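PDB 4G9E: Alpha/beta hydrolase fold protein from Ochrobactrum, which hydrolyses the lactone ring of N-acyl homoserine lactones and is held here with the ring-opened N-butanoyl-L-homoserine in its pocket. Local coordinates for residues G137-P142 with F221-F226. Residues are numbered along the deposited sequence; the frame is centred on the assembly and turned at random.
Sequences GFKSGP and FVELDF. With C4L (N-butanoyl-L-homoserine), chain C.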
loop_
_atom_site.group_PDB
_atom_site.type_symbol
_atom_site.label_atom_id
_atom_site.label_comp_id
_atom_site.label_asym_id
_atom_site.label_seq_id
_atom_site.Cartn_x
_atom_site.Cartn_y
_atom_site.Cartn_z
ATOM N N GLY A 137 -16.730 0.074 -5.371
ATOM C CA GLY A 137 -15.387 -0.451 -5.532
ATOM C C GLY A 137 -15.029 -1.556 -4.561
ATOM O O GLY A 137 -14.136 -2.361 -4.831
ATOM N N PHE A 138 -15.717 -1.577 -3.423
ATOM C CA PHE A 138 -15.466 -2.544 -2.370
ATOM C C PHE A 138 -16.647 -3.483 -2.206
ATOM O O PHE A 138 -17.794 -3.102 -2.430
ATOM C CB PHE A 138 -15.203 -1.847 -1.032
ATOM C CG PHE A 138 -13.923 -1.055 -0.996
ATOM C CD1 PHE A 138 -12.717 -1.676 -0.716
ATOM C CD2 PHE A 138 -13.927 0.314 -1.235
ATOM C CE1 PHE A 138 -11.537 -0.945 -0.677
ATOM C CE2 PHE A 138 -12.741 1.045 -1.206
ATOM C CZ PHE A 138 -11.552 0.413 -0.920
ATOM N N LYS A 139 -16.348 -4.708 -1.793
ATOM C CA LYS A 139 -17.365 -5.687 -1.463
ATOM C C LYS A 139 -17.820 -5.464 -0.030
ATOM O O LYS A 139 -17.011 -5.447 0.891
ATOM C CB LYS A 139 -16.789 -7.099 -1.608
ATOM C CG LYS A 139 -16.437 -7.498 -3.033
ATOM C CD LYS A 139 -15.811 -8.881 -3.069
ATOM C CE LYS A 139 -15.452 -9.313 -4.486
ATOM N NZ LYS A 139 -16.644 -9.484 -5.369
ATOM N N SER A 140 -19.122 -5.284 0.150
ATOM C CA SER A 140 -19.702 -5.183 1.477
ATOM C C SER A 140 -19.500 -6.489 2.236
ATOM O O SER A 140 -19.684 -7.566 1.676
ATOM C CB SER A 140 -21.194 -4.889 1.358
ATOM O OG SER A 140 -21.837 -4.960 2.616
ATOM N N GLY A 141 -19.122 -6.396 3.507
ATOM C CA GLY A 141 -18.953 -7.579 4.329
ATOM C C GLY A 141 -18.464 -7.228 5.718
ATOM O O GLY A 141 -18.124 -6.075 5.986
ATOM N N PRO A 142 -18.405 -8.228 6.606
ATOM C CA PRO A 142 -18.075 -8.017 8.020
ATOM C C PRO A 142 -16.631 -7.585 8.255
ATOM O O PRO A 142 -16.365 -6.842 9.196
ATOM C CB PRO A 142 -18.336 -9.391 8.649
ATOM C CG PRO A 142 -18.206 -10.351 7.531
ATOM C CD PRO A 142 -18.730 -9.636 6.322
ATOM N N PHE A 221 -12.193 -8.132 -0.647
ATOM C CA PHE A 221 -12.516 -6.736 -0.352
ATOM C C PHE A 221 -12.793 -5.909 -1.597
ATOM O O PHE A 221 -13.599 -4.985 -1.563
ATOM C CB PHE A 221 -11.377 -6.064 0.420
ATOM C CG PHE A 221 -11.143 -6.635 1.782
ATOM C CD1 PHE A 221 -12.030 -6.389 2.814
ATOM C CD2 PHE A 221 -10.024 -7.395 2.042
ATOM C CE1 PHE A 221 -11.811 -6.914 4.077
ATOM C CE2 PHE A 221 -9.804 -7.923 3.299
ATOM C CZ PHE A 221 -10.694 -7.685 4.317
ATOM N N VAL A 222 -12.103 -6.222 -2.686
ATOM C CA VAL A 222 -12.136 -5.379 -3.874
ATOM C C VAL A 222 -12.965 -5.987 -4.993
ATOM O O VAL A 222 -12.835 -7.169 -5.295
ATOM C CB VAL A 222 -10.717 -5.112 -4.394
ATOM C CG1 VAL A 222 -10.754 -4.219 -5.620
ATOM C CG2 VAL A 222 -9.874 -4.478 -3.299
ATOM N N GLU A 223 -13.822 -5.173 -5.600
ATOM C CA GLU A 223 -14.593 -5.604 -6.762
ATOM C C GLU A 223 -13.730 -5.563 -8.017
ATOM O O GLU A 223 -13.480 -4.489 -8.564
ATOM C CB GLU A 223 -15.816 -4.712 -6.950
ATOM C CG GLU A 223 -16.817 -4.822 -5.831
ATOM C CD GLU A 223 -17.682 -6.069 -5.912
ATOM O OE1 GLU A 223 -17.321 -7.047 -6.609
ATOM O OE2 GLU A 223 -18.740 -6.060 -5.261
ATOM N N LEU A 224 -13.277 -6.723 -8.476
ATOM C CA LEU A 224 -12.384 -6.766 -9.626
ATOM C C LEU A 224 -13.058 -6.270 -10.903
ATOM O O LEU A 224 -12.392 -5.721 -11.783
ATOM C CB LEU A 224 -11.814 -8.172 -9.821
ATOM C CG LEU A 224 -10.988 -8.678 -8.641
ATOM C CD1 LEU A 224 -10.428 -10.052 -8.949
ATOM C CD2 LEU A 224 -9.868 -7.702 -8.311
ATOM N N ASP A 225 -14.368 -6.470 -11.016
ATOM C CA ASP A 225 -15.130 -5.961 -12.154
ATOM C C ASP A 225 -15.051 -4.441 -12.210
ATOM O O ASP A 225 -14.916 -3.849 -13.280
ATOM C CB ASP A 225 -16.604 -6.369 -12.059
ATOM C CG ASP A 225 -16.824 -7.842 -12.310
ATOM O OD1 ASP A 225 -15.873 -8.516 -12.749
ATOM O OD2 ASP A 225 -17.957 -8.318 -12.083
ATOM N N PHE A 226 -15.162 -3.811 -11.046
ATOM C CA PHE A 226 -15.089 -2.362 -10.962
ATOM C C PHE A 226 -13.691 -1.896 -11.353
ATOM O O PHE A 226 -13.526 -0.980 -12.159
ATOM C CB PHE A 226 -15.422 -1.895 -9.547
ATOM C CG PHE A 226 -15.378 -0.407 -9.382
ATOM C CD1 PHE A 226 -14.205 0.228 -9.026
ATOM C CD2 PHE A 226 -16.514 0.356 -9.578
ATOM C CE1 PHE A 226 -14.161 1.594 -8.872
ATOM C CE2 PHE A 226 -16.475 1.727 -9.421
ATOM C CZ PHE A 226 -15.294 2.344 -9.075
HETATM O O1 C4L C . -6.234 -3.871 3.629
HETATM C C4 C4L C . -6.529 -2.651 3.648
HETATM O O2 C4L C . -5.676 -1.737 3.693
HETATM C C3 C4L C . -7.984 -2.246 3.642
HETATM C C2 C4L C . -8.864 -3.324 2.995
HETATM C C1 C4L C . -10.325 -3.190 3.392
HETATM O O3 C4L C . -10.501 -3.577 4.764
HETATM N N1 C4L C . -8.210 -0.988 2.921
HETATM C C5 C4L C . -8.463 0.164 3.550
HETATM O O4 C4L C . -8.543 0.264 4.768
HETATM C C6 C4L C . -8.674 1.381 2.680
HETATM C C7 C4L C . -9.927 2.119 3.139
HETATM C C8 C4L C . -11.194 1.296 2.945
HETATM O O HOH W 1 -14.291 -9.338 -7.539
#
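K139 and E223 cross at a slant, joined at their charged ends. The salt bridge runs from K139 NZ to E223 OE1 at 2.8 Å, and the ammonium approaches from above the carboxylate plane, 53° out of it. Two bends bring the groups together: E223 bends at chi2, and K139 runs extended to a bend at chi4 that brings NZ to the carboxylate. The lysine methylenes also pack on the acid, with K139 CG 3.4 Å from E223 CD. A water accepting from L224 N takes a weak second bond from K139 NZ. In the backbone, F138 and V222 form a single beta bridge. One of its bonds, E223 N to G137 O at 2.9 Å, is nearly straight at the hydrogen (172°). The other, K139 N to F221 O at 2.8 Å, is only slightly more bent (166°). F221 O is further approached by F138 CA at 3.2 Å, a CA-H...O contact. Where helix 134-137 ends, G137 CA lies over one face of the F226 ring, offset toward its rim and 4.0 Å from its centroid, a CH-pi contact.

F138, in the bridge, and F221, next to V222, reach the ligand differently. F221 offers a ring face to the homoserine hydroxyl, CE1 to O3 of the ligand being 3.7 Å, and its ring also meets H248 edge-to-face; F138 brings CZ near the butanoyl end, C8. With an alanine in place of E223, the K139 ammonium would probably lose its anionic mate and its chain be freer to turn. Chemically, the contact couples a partly exposed ion pair to a buried backbone bridge, joining the loop after helix 134-137 to the turn leading into helix 224-227, each of which supplies a phenylalanine to the product pocket.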